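Local coordinates for protein chitin deacetylase 1 (Bombyx mori, PDB 5ZNS) that removes the acetyl groups from N-acetylglucosamine residues of chitin with the help of zinc, releasing acetate and leaving chitosan, at residues 39-44 with 299-304; 74-79 with 96-101; 307-312 with 320-325. One frame throughout, in Å; residues are numbered along the deposited sequence.

Overall arrangement
Contacts 1 and 2 lie in one parallel sheet, where strands 38-44 and 75-78 are neighbours, and their centres are about 11 Å apart. They touch at Phe44 O, 2.9 Å from Phe77 N, and at Glu97 OE1, 2.7 Å from Thr304 N, both probable hydrogen bonds. Contact 2 carries the zinc ligand His101; in contact 1 the side chain of Thr43 is about 10 Å from the zinc ion. Contact 3 sits about 13 Å from contact 1, centre to centre, and shares helix 303-311 with it. There Met39 SE packs on Trp325 CZ2 at 3.6 Å. Contacts 2 and 3 do not touch, their nearest atoms being about 7 Å apart.

Contact 1 of 3, residues 39-44 with 299-304; sequences MITITF and YFVTMT
Residues 39-44 and 299-304 make a short parallel strand pairing in the buried centre of the catalytic domain, where strand 298-300 runs beside strand 38-44 before the chain turns off into helix 303-311. Two backbone bonds join them: Ile40 N donates a hydrogen bond to Tyr299 O at 2.8 Å, and Val301 N donates one to Ile40 O at 3.0 Å. Beyond Val301 the two chains part, and a water takes over, donating to both Ile42 O and Val301 O.

On one face Ile40 and Phe300 lie side by side and point the same way. The isoleucine CB stands 4.2 Å from the centroid of the Phe300 ring in an off-centre CH-pi contact, while its CD1 reaches Phe300 CZ at 3.6 Å. Ile42 swings its own CD1 back to Phe300 CD2, 3.5 Å away, so two isoleucine methyls bear on the same ring. Trp287 and Phe284 of helix 278-294 cover this face.

Such a parallel sheet with helices packed outside it belongs to the deformed (beta/alpha) barrel of carbohydrate esterase family 4, the polysaccharide deacetylase fold, to which strand 38-44 belongs.

The other face carries Met39, a selenomethionine, whose CG rests 4.0 Å from Val301 CG2. Met303, also selenomethionine, is bent at both chi2 (-99°) and chi3 (-72°), which brings SE across Thr41 at about a right angle, 4.0 Å from Thr41 CB. Thr302 is the N-cap of helix 303-311, and Thr43 OG1 hydrogen-bonds to Arg146.

Contact 2 of 3, residues 74-79 with 96-101; sequences ATYFVS and HEIAVH. With ZN (zinc ion), chain D.
Strands 75-78 and 97-100 run parallel, 4.4 Å apart at closest approach and inclined by 28°, as the two strands of a beta-alpha-beta unit whose crossover is helix 85-93. Five backbone hydrogen bonds pass between the segments, from Glu97 N to Ala74 O at one end to His101 N and Val78 O at the other. The last is the most bent: the amide of His101 comes to Val78 O from above the carbonyl plane. At the opposite end His96 adds a side-chain bond, its ND1 accepting from Ala74 N at 3.0 Å almost exactly in the imidazole plane, which also fixes how the ring is turned.

Tyr76 meets that imidazole offset edge-to-face, its edge toward the His96 face and the planes 83° apart, while its CB meets Ile98 CD1. On the sheet face that carries Tyr76, Val78 and Ile98, Val78 CG2 touches Ile98 CG2, and helix 117-134 covers both residues. On the opposite face, with Thr75, Phe77, Glu97 and Ala99, Ala99 CB presses against Phe77 CD1 at 3.4 Å, and Thr75 CG2 lies along the stem of Glu97. The polar ends there turn to outside partners, Thr75 OG1 to Met303 N and Glu97 OE2 to Tyr168.

His101 follows the strand directly, its ND1 bonded to Arg146 O. Its ring swings out opposite the residue's own amide nitrogen (chi1 -166°) to reach the zinc ion, which His105 and two waters also bind in this model; Asp46 belongs to the same zinc-binding site. His101 NE2 coordinates the metal at 2.2 Å.

Contact 3 of 3, residues 307-312 with 320-325; sequences IQWVQN and KNFEPW
Aromatic contacts dominate where Trp309 and its neighbours on helix 303-311 meet Phe322, Pro324 and Trp325 of the loop after helix 316-319. The two indoles have planes only 26° apart, measured between the five-membered ring of Trp309 and the six-membered ring of Trp325, but they are slid so far that they barely overlap. The touch is therefore local: Trp325 CZ2 lies 3.4 Å from Trp309 CD1 and also meets its CB. The chi1 of Trp309, near trans at -173°, turns the CD1 edge to Trp325 while the rest of the indole leads away.

Phe322 comes in with the far end of its ring. CE2 packs near the CA and CB of Trp309, and CZ stands 3.6 Å from Gln308 O, with that carbonyl oxygen at the ring edge in its plane. Within the loop, Pro324 CD sits 3.5 Å above the centre of one face of the Phe322 ring, while Phe322 turns its CD2 edge to a face of Trp325, whose own CD2 lies at the Phe322 edge, in the plane of that ring.

Polar groups work around the margin. Gln308, extended, crosses Pro324 at a slant, bringing OE1 to 3.2 Å from Pro324 CB, and one water donates to both Gln308 OE1 and Pro324 O, each at 3.2 Å. At the end of the helix the amide of Asn312 passes Phe322 with its plane 84° from the ring, Asn312 ND2 being 3.9 Å from Phe322 CE1.

Both indole N-H groups are spent on nearby backbone carbonyls, Trp309 NE1 on Arg314 O and Trp325 NE1 on Gln305 O. Those bonds help set how the rings are turned, whereas the two segments themselves cohere through van der Waals packing and a single bridging water rather than through direct hydrogen bonds.

Contact 1 of 3, residues 39-44 with 299-304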
loop_
_atom_site.group_PDB
_atom_site.type_symbol
_atom_site.label_atom_id
_atom_site.label_comp_id
_atom_site.label_asym_id
_atom_site.label_seq_id
_atom_site.Cartn_x
_atom_site.Cartn_y
_atom_site.Cartn_z
HETATM N N MSE A 39 -2.494 -11.897 8.339
HETATM C CA MSE A 39 -2.182 -10.490 8.195
HETATM C C MSE A 39 -3.192 -9.820 7.288
HETATM O O MSE A 39 -3.576 -10.378 6.265
HETATM C CB MSE A 39 -0.773 -10.309 7.650
HETATM C CG MSE A 39 0.310 -10.627 8.648
HETATM SE SE MSE A 39 2.008 -10.704 7.723
HETATM C CE MSE A 39 2.128 -12.605 7.367
ATOM N N ILE A 40 -3.637 -8.631 7.685
ATOM C CA ILE A 40 -4.519 -7.802 6.874
ATOM C C ILE A 40 -3.841 -6.456 6.664
ATOM O O ILE A 40 -3.416 -5.812 7.631
ATOM C CB ILE A 40 -5.901 -7.619 7.521
ATOM C CG1 ILE A 40 -6.545 -8.975 7.827
ATOM C CG2 ILE A 40 -6.794 -6.781 6.594
ATOM C CD1 ILE A 40 -7.937 -8.863 8.437
ATOM N N THR A 41 -3.752 -6.029 5.407
ATOM C CA THR A 41 -3.147 -4.752 5.043
ATOM C C THR A 41 -4.243 -3.839 4.504
ATOM O O THR A 41 -4.620 -3.940 3.332
ATOM C CB THR A 41 -2.044 -4.947 4.006
ATOM O OG1 THR A 41 -2.586 -5.567 2.830
ATOM C CG2 THR A 41 -0.938 -5.828 4.563
ATOM N N ILE A 42 -4.768 -2.965 5.364
ATOM C CA ILE A 42 -5.634 -1.877 4.917
ATOM C C ILE A 42 -4.759 -0.797 4.299
ATOM O O ILE A 42 -3.768 -0.370 4.902
ATOM C CB ILE A 42 -6.450 -1.297 6.084
ATOM C CG1 ILE A 42 -7.397 -2.327 6.679
ATOM C CG2 ILE A 42 -7.241 -0.052 5.631
ATOM C CD1 ILE A 42 -7.846 -1.972 8.091
ATOM N N THR A 43 -5.110 -0.358 3.093
ATOM C CA THR A 43 -4.364 0.704 2.436
ATOM C C THR A 43 -5.318 1.770 1.920
ATOM O O THR A 43 -6.507 1.526 1.700
ATOM C CB THR A 43 -3.493 0.197 1.281
ATOM O OG1 THR A 43 -4.315 -0.148 0.168
ATOM C CG2 THR A 43 -2.667 -1.029 1.701
ATOM N N PHE A 44 -4.801 2.957 1.795
ATOM C CA PHE A 44 -5.487 4.105 1.320
ATOM C C PHE A 44 -4.660 4.738 0.257
ATOM O O PHE A 44 -3.509 4.921 0.393
ATOM C CB PHE A 44 -5.833 5.068 2.427
ATOM C CG PHE A 44 -6.820 4.538 3.349
ATOM C CD1 PHE A 44 -8.095 4.407 2.961
ATOM C CD2 PHE A 44 -6.458 4.106 4.550
ATOM C CE1 PHE A 44 -9.002 3.886 3.797
ATOM C CE2 PHE A 44 -7.353 3.573 5.393
ATOM C CZ PHE A 44 -8.630 3.468 5.018
ATOM N N TYR A 299 -3.845 -9.941 12.526
ATOM C CA TYR A 299 -3.103 -8.699 12.728
ATOM C C TYR A 299 -3.322 -7.736 11.565
ATOM O O TYR A 299 -3.086 -8.093 10.405
ATOM C CB TYR A 299 -1.598 -8.971 12.865
ATOM C CG TYR A 299 -1.163 -9.486 14.215
ATOM C CD1 TYR A 299 -1.408 -10.802 14.593
ATOM C CD2 TYR A 299 -0.504 -8.657 15.112
ATOM C CE1 TYR A 299 -1.007 -11.276 15.820
ATOM C CE2 TYR A 299 -0.101 -9.120 16.349
ATOM C CZ TYR A 299 -0.352 -10.431 16.697
ATOM O OH TYR A 299 0.053 -10.899 17.926
ATOM N N PHE A 300 -3.726 -6.506 11.882
ATOM C CA PHE A 300 -3.792 -5.417 10.907
ATOM C C PHE A 300 -2.449 -4.689 10.902
ATOM O O PHE A 300 -2.120 -3.971 11.856
ATOM C CB PHE A 300 -4.945 -4.468 11.231
ATOM C CG PHE A 300 -6.315 -5.090 11.053
ATOM C CD1 PHE A 300 -6.858 -5.908 12.029
ATOM C CD2 PHE A 300 -7.051 -4.865 9.903
ATOM C CE1 PHE A 300 -8.105 -6.482 11.860
ATOM C CE2 PHE A 300 -8.302 -5.437 9.729
ATOM C CZ PHE A 300 -8.829 -6.246 10.708
ATOM N N VAL A 301 -1.670 -4.880 9.831
ATOM C CA VAL A 301 -0.283 -4.438 9.784
ATOM C C VAL A 301 -0.019 -3.646 8.507
ATOM O O VAL A 301 -0.787 -3.695 7.542
ATOM C CB VAL A 301 0.699 -5.625 9.876
ATOM C CG1 VAL A 301 0.560 -6.325 11.230
ATOM C CG2 VAL A 301 0.484 -6.605 8.714
ATOM N N THR A 302 1.088 -2.902 8.522
ATOM C CA THR A 302 1.536 -2.185 7.340
ATOM C C THR A 302 2.174 -3.153 6.346
ATOM O O THR A 302 2.462 -4.317 6.646
ATOM C CB THR A 302 2.541 -1.086 7.696
ATOM O OG1 THR A 302 3.776 -1.687 8.088
ATOM C CG2 THR A 302 2.027 -0.177 8.816
HETATM N N MSE A 303 2.418 -2.645 5.151
HETATM C CA MSE A 303 3.025 -3.435 4.089
HETATM C C MSE A 303 4.486 -3.780 4.365
HETATM O O MSE A 303 4.913 -4.916 4.141
HETATM C CB MSE A 303 2.890 -2.679 2.782
HETATM C CG MSE A 303 1.452 -2.298 2.540
HETATM SE SE MSE A 303 0.636 -3.549 1.335
HETATM C CE MSE A 303 1.583 -2.922 -0.181
ATOM N N THR A 304 5.252 -2.789 4.828
ATOM C CA THR A 304 6.595 -3.055 5.329
ATOM C C THR A 304 6.569 -4.143 6.393
ATOM O O THR A 304 7.386 -5.072 6.365
ATOM C CB THR A 304 7.218 -1.773 5.900
ATOM O OG1 THR A 304 7.557 -0.879 4.832
ATOM C CG2 THR A 304 8.484 -2.094 6.708
HETATM O O HOH W 1 -1.363 -1.883 5.309
#

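Contact 2 of 3, residues 74-79 with 96-101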
loop_
_atom_site.group_PDB
_atom_site.type_symbol
_atom_site.label_atom_id
_atom_site.label_comp_id
_atom_site.label_asym_id
_atom_site.label_seq_id
_atom_site.Cartn_x
_atom_site.Cartn_y
_atom_site.Cartn_z
ATOM N N ALA A 74 -2.128 0.884 9.191
ATOM C CA ALA A 74 -2.474 0.925 7.779
ATOM C C ALA A 74 -1.333 1.541 6.975
ATOM O O ALA A 74 -0.387 2.116 7.521
ATOM C CB ALA A 74 -3.770 1.719 7.549
ATOM N N THR A 75 -1.444 1.428 5.652
ATOM C CA THR A 75 -0.460 1.956 4.719
ATOM C C THR A 75 -1.133 2.977 3.815
ATOM O O THR A 75 -2.216 2.720 3.283
ATOM C CB THR A 75 0.148 0.837 3.878
ATOM O OG1 THR A 75 0.630 -0.191 4.744
ATOM C CG2 THR A 75 1.306 1.363 3.061
ATOM N N TYR A 76 -0.489 4.120 3.632
ATOM C CA TYR A 76 -1.009 5.206 2.809
ATOM C C TYR A 76 -0.095 5.402 1.609
ATOM O O TYR A 76 1.062 5.808 1.763
ATOM C CB TYR A 76 -1.117 6.494 3.616
ATOM C CG TYR A 76 -2.132 6.405 4.725
ATOM C CD1 TYR A 76 -1.807 5.823 5.941
ATOM C CD2 TYR A 76 -3.416 6.891 4.554
ATOM C CE1 TYR A 76 -2.728 5.737 6.958
ATOM C CE2 TYR A 76 -4.349 6.805 5.575
ATOM C CZ TYR A 76 -3.993 6.229 6.773
ATOM O OH TYR A 76 -4.911 6.132 7.794
ATOM N N PHE A 77 -0.612 5.091 0.419
ATOM C CA PHE A 77 0.075 5.387 -0.836
ATOM C C PHE A 77 -0.345 6.797 -1.242
ATOM O O PHE A 77 -1.446 7.007 -1.758
ATOM C CB PHE A 77 -0.271 4.344 -1.896
ATOM C CG PHE A 77 0.284 2.969 -1.596
ATOM C CD1 PHE A 77 1.581 2.653 -1.948
ATOM C CD2 PHE A 77 -0.493 2.005 -0.961
ATOM C CE1 PHE A 77 2.112 1.406 -1.667
ATOM C CE2 PHE A 77 0.024 0.754 -0.678
ATOM C CZ PHE A 77 1.328 0.451 -1.034
ATOM N N VAL A 78 0.527 7.773 -0.992
ATOM C CA VAL A 78 0.163 9.184 -1.031
ATOM C C VAL A 78 0.559 9.786 -2.367
ATOM O O VAL A 78 1.687 9.594 -2.840
ATOM C CB VAL A 78 0.819 9.951 0.130
ATOM C CG1 VAL A 78 0.351 11.394 0.145
ATOM C CG2 VAL A 78 0.512 9.261 1.461
ATOM N N SER A 79 -0.371 10.522 -2.973
ATOM C CA SER A 79 -0.106 11.356 -4.135
ATOM C C SER A 79 0.002 12.810 -3.699
ATOM O O SER A 79 -0.569 13.214 -2.681
ATOM C CB SER A 79 -1.200 11.208 -5.194
ATOM O OG SER A 79 -2.482 11.482 -4.655
ATOM N N HIS A 96 1.577 4.573 11.247
ATOM C CA HIS A 96 1.143 4.071 9.954
ATOM C C HIS A 96 2.245 4.271 8.916
ATOM O O HIS A 96 3.111 5.139 9.052
ATOM C CB HIS A 96 -0.148 4.758 9.511
ATOM C CG HIS A 96 -1.247 4.666 10.524
ATOM N ND1 HIS A 96 -2.007 3.529 10.702
ATOM C CD2 HIS A 96 -1.694 5.563 11.434
ATOM C CE1 HIS A 96 -2.882 3.736 11.670
ATOM N NE2 HIS A 96 -2.714 4.962 12.130
ATOM N N GLU A 97 2.215 3.442 7.882
ATOM C CA GLU A 97 3.233 3.510 6.847
ATOM C C GLU A 97 2.856 4.552 5.805
ATOM O O GLU A 97 1.690 4.675 5.425
ATOM C CB GLU A 97 3.417 2.147 6.174
ATOM C CG GLU A 97 4.553 2.151 5.151
ATOM C CD GLU A 97 4.901 0.780 4.598
ATOM O OE1 GLU A 97 4.467 -0.237 5.182
ATOM O OE2 GLU A 97 5.633 0.727 3.579
ATOM N N ILE A 98 3.849 5.313 5.353
ATOM C CA ILE A 98 3.684 6.265 4.261
ATOM C C ILE A 98 4.450 5.737 3.059
ATOM O O ILE A 98 5.646 5.447 3.165
ATOM C CB ILE A 98 4.163 7.672 4.658
ATOM C CG1 ILE A 98 3.409 8.152 5.899
ATOM C CG2 ILE A 98 3.970 8.637 3.504
ATOM C CD1 ILE A 98 1.889 8.167 5.724
ATOM N N ALA A 99 3.757 5.587 1.928
ATOM C CA ALA A 99 4.350 5.133 0.672
ATOM C C ALA A 99 3.958 6.102 -0.435
ATOM O O ALA A 99 3.116 6.982 -0.239
ATOM C CB ALA A 99 3.907 3.708 0.320
ATOM N N VAL A 100 4.561 5.935 -1.621
ATOM C CA VAL A 100 4.423 6.920 -2.692
ATOM C C VAL A 100 3.437 6.419 -3.739
ATOM O O VAL A 100 3.389 5.223 -4.063
ATOM C CB VAL A 100 5.786 7.284 -3.326
ATOM C CG1 VAL A 100 6.797 7.663 -2.247
ATOM C CG2 VAL A 100 6.327 6.165 -4.184
ATOM N N HIS A 101 2.624 7.348 -4.245
ATOM C CA HIS A 101 1.609 7.123 -5.267
ATOM C C HIS A 101 1.747 8.183 -6.364
ATOM O O HIS A 101 0.754 8.594 -6.970
ATOM C CB HIS A 101 0.215 7.135 -4.629
ATOM C CG HIS A 101 -0.889 6.596 -5.498
ATOM N ND1 HIS A 101 -0.802 5.398 -6.180
ATOM C CD2 HIS A 101 -2.128 7.082 -5.752
ATOM C CE1 HIS A 101 -1.935 5.183 -6.831
ATOM N NE2 HIS A 101 -2.756 6.191 -6.593
HETATM ZN ZN ZN D . -4.767 6.825 -7.060
HETATM O O HOH W 2 -6.948 6.893 -7.519
HETATM O O HOH W 3 -5.115 4.631 -7.760
#

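Contact 3 of 3, residues 307-312 with 320-325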
loop_
_atom_site.group_PDB
_atom_site.type_symbol
_atom_site.label_atom_id
_atom_site.label_comp_id
_atom_site.label_asym_id
_atom_site.label_seq_id
_atom_site.Cartn_x
_atom_site.Cartn_y
_atom_site.Cartn_z
ATOM N N ILE A 307 6.469 -7.602 4.944
ATOM C CA ILE A 307 7.783 -8.009 4.456
ATOM C C ILE A 307 8.685 -8.428 5.611
ATOM O O ILE A 307 9.420 -9.417 5.512
ATOM C CB ILE A 307 8.410 -6.877 3.620
ATOM C CG1 ILE A 307 7.592 -6.642 2.343
ATOM C CG2 ILE A 307 9.852 -7.204 3.260
ATOM C CD1 ILE A 307 8.081 -5.471 1.539
ATOM N N GLN A 308 8.650 -7.684 6.722
ATOM C CA GLN A 308 9.492 -8.032 7.863
ATOM C C GLN A 308 9.116 -9.395 8.428
ATOM O O GLN A 308 9.989 -10.149 8.877
ATOM C CB GLN A 308 9.398 -6.953 8.941
ATOM C CG GLN A 308 10.059 -5.650 8.529
ATOM C CD GLN A 308 9.714 -4.504 9.440
ATOM O OE1 GLN A 308 8.596 -4.409 9.944
ATOM N NE2 GLN A 308 10.681 -3.625 9.672
ATOM N N TRP A 309 7.822 -9.732 8.410
ATOM C CA TRP A 309 7.413 -11.074 8.815
ATOM C C TRP A 309 7.923 -12.126 7.838
ATOM O O TRP A 309 8.421 -13.172 8.262
ATOM C CB TRP A 309 5.891 -11.168 8.937
ATOM C CG TRP A 309 5.435 -12.478 9.520
ATOM C CD1 TRP A 309 5.167 -12.740 10.838
ATOM C CD2 TRP A 309 5.197 -13.706 8.812
ATOM N NE1 TRP A 309 4.776 -14.048 10.988
ATOM C CE2 TRP A 309 4.784 -14.662 9.763
ATOM C CE3 TRP A 309 5.288 -14.087 7.468
ATOM C CZ2 TRP A 309 4.466 -15.976 9.413
ATOM C CZ3 TRP A 309 4.975 -15.392 7.124
ATOM C CH2 TRP A 309 4.569 -16.321 8.094
ATOM N N VAL A 310 7.785 -11.881 6.529
ATOM C CA VAL A 310 8.286 -12.822 5.528
ATOM C C VAL A 310 9.779 -13.052 5.708
ATOM O O VAL A 310 10.274 -14.168 5.514
ATOM C CB VAL A 310 7.972 -12.319 4.100
ATOM C CG1 VAL A 310 8.690 -13.187 3.044
ATOM C CG2 VAL A 310 6.465 -12.289 3.838
ATOM N N GLN A 311 10.516 -12.012 6.092
ATOM C CA GLN A 311 11.952 -12.134 6.284
ATOM C C GLN A 311 12.317 -12.923 7.536
ATOM O O GLN A 311 13.454 -13.395 7.646
ATOM C CB GLN A 311 12.574 -10.738 6.332
ATOM C CG GLN A 311 12.563 -10.059 4.971
ATOM C CD GLN A 311 13.100 -8.644 5.008
ATOM O OE1 GLN A 311 12.912 -7.914 5.984
ATOM N NE2 GLN A 311 13.778 -8.250 3.936
ATOM N N ASN A 312 11.381 -13.087 8.471
ATOM C CA ASN A 312 11.631 -13.802 9.719
ATOM C C ASN A 312 10.299 -14.343 10.234
ATOM O O ASN A 312 9.732 -13.791 11.184
ATOM C CB ASN A 312 12.302 -12.865 10.733
ATOM C CG ASN A 312 12.548 -13.524 12.084
ATOM O OD1 ASN A 312 12.446 -14.743 12.226
ATOM N ND2 ASN A 312 12.875 -12.709 13.089
ATOM N N LYS A 320 3.279 -12.072 19.156
ATOM C CA LYS A 320 2.933 -11.028 20.118
ATOM C C LYS A 320 4.151 -10.305 20.679
ATOM O O LYS A 320 3.995 -9.215 21.240
ATOM C CB LYS A 320 2.073 -11.566 21.260
ATOM C CG LYS A 320 1.050 -12.563 20.799
ATOM C CD LYS A 320 0.384 -13.268 21.973
ATOM C CE LYS A 320 -0.406 -12.288 22.823
ATOM N NZ LYS A 320 -1.841 -12.192 22.383
ATOM N N ASN A 321 5.350 -10.878 20.569
ATOM C CA ASN A 321 6.557 -10.147 20.948
ATOM C C ASN A 321 7.465 -9.864 19.755
ATOM O O ASN A 321 8.610 -9.438 19.947
ATOM C CB ASN A 321 7.312 -10.903 22.050
ATOM C CG ASN A 321 8.027 -12.145 21.537
ATOM O OD1 ASN A 321 7.428 -13.214 21.403
ATOM N ND2 ASN A 321 9.318 -12.005 21.238
ATOM N N PHE A 322 6.982 -10.095 18.532
ATOM C CA PHE A 322 7.721 -9.739 17.326
ATOM C C PHE A 322 7.934 -8.233 17.261
ATOM O O PHE A 322 6.975 -7.468 17.108
ATOM C CB PHE A 322 6.954 -10.222 16.096
ATOM C CG PHE A 322 7.741 -10.139 14.809
ATOM C CD1 PHE A 322 9.082 -10.495 14.769
ATOM C CD2 PHE A 322 7.131 -9.708 13.634
ATOM C CE1 PHE A 322 9.793 -10.425 13.582
ATOM C CE2 PHE A 322 7.839 -9.634 12.445
ATOM C CZ PHE A 322 9.173 -9.993 12.417
ATOM N N GLU A 323 9.193 -7.809 17.353
ATOM C CA GLU A 323 9.557 -6.404 17.540
ATOM C C GLU A 323 9.151 -5.480 16.391
ATOM O O GLU A 323 8.666 -4.369 16.653
ATOM C CB GLU A 323 11.061 -6.266 17.791
ATOM C CG GLU A 323 11.395 -5.367 18.978
ATOM C CD GLU A 323 10.574 -5.706 20.212
ATOM O OE1 GLU A 323 9.855 -4.813 20.720
ATOM O OE2 GLU A 323 10.649 -6.868 20.669
ATOM N N PRO A 324 9.354 -5.853 15.120
ATOM C CA PRO A 324 8.906 -4.951 14.039
ATOM C C PRO A 324 7.419 -4.632 14.083
ATOM O O PRO A 324 7.028 -3.526 13.694
ATOM C CB PRO A 324 9.288 -5.718 12.765
ATOM C CG PRO A 324 10.459 -6.554 13.190
ATOM C CD PRO A 324 10.097 -7.008 14.579
ATOM N N TRP A 325 6.586 -5.551 14.576
ATOM C CA TRP A 325 5.157 -5.293 14.721
ATOM C C TRP A 325 4.819 -4.485 15.972
ATOM O O TRP A 325 3.644 -4.155 16.176
ATOM C CB TRP A 325 4.377 -6.614 14.733
ATOM C CG TRP A 325 4.378 -7.333 13.403
ATOM C CD1 TRP A 325 5.124 -7.021 12.300
ATOM C CD2 TRP A 325 3.576 -8.470 13.036
ATOM N NE1 TRP A 325 4.848 -7.903 11.276
ATOM C CE2 TRP A 325 3.898 -8.796 11.701
ATOM C CE3 TRP A 325 2.624 -9.240 13.706
ATOM C CZ2 TRP A 325 3.302 -9.859 11.026
ATOM C CZ3 TRP A 325 2.030 -10.300 13.033
ATOM C CH2 TRP A 325 2.372 -10.597 11.704
HETATM O O HOH W 4 8.015 -1.590 11.335
#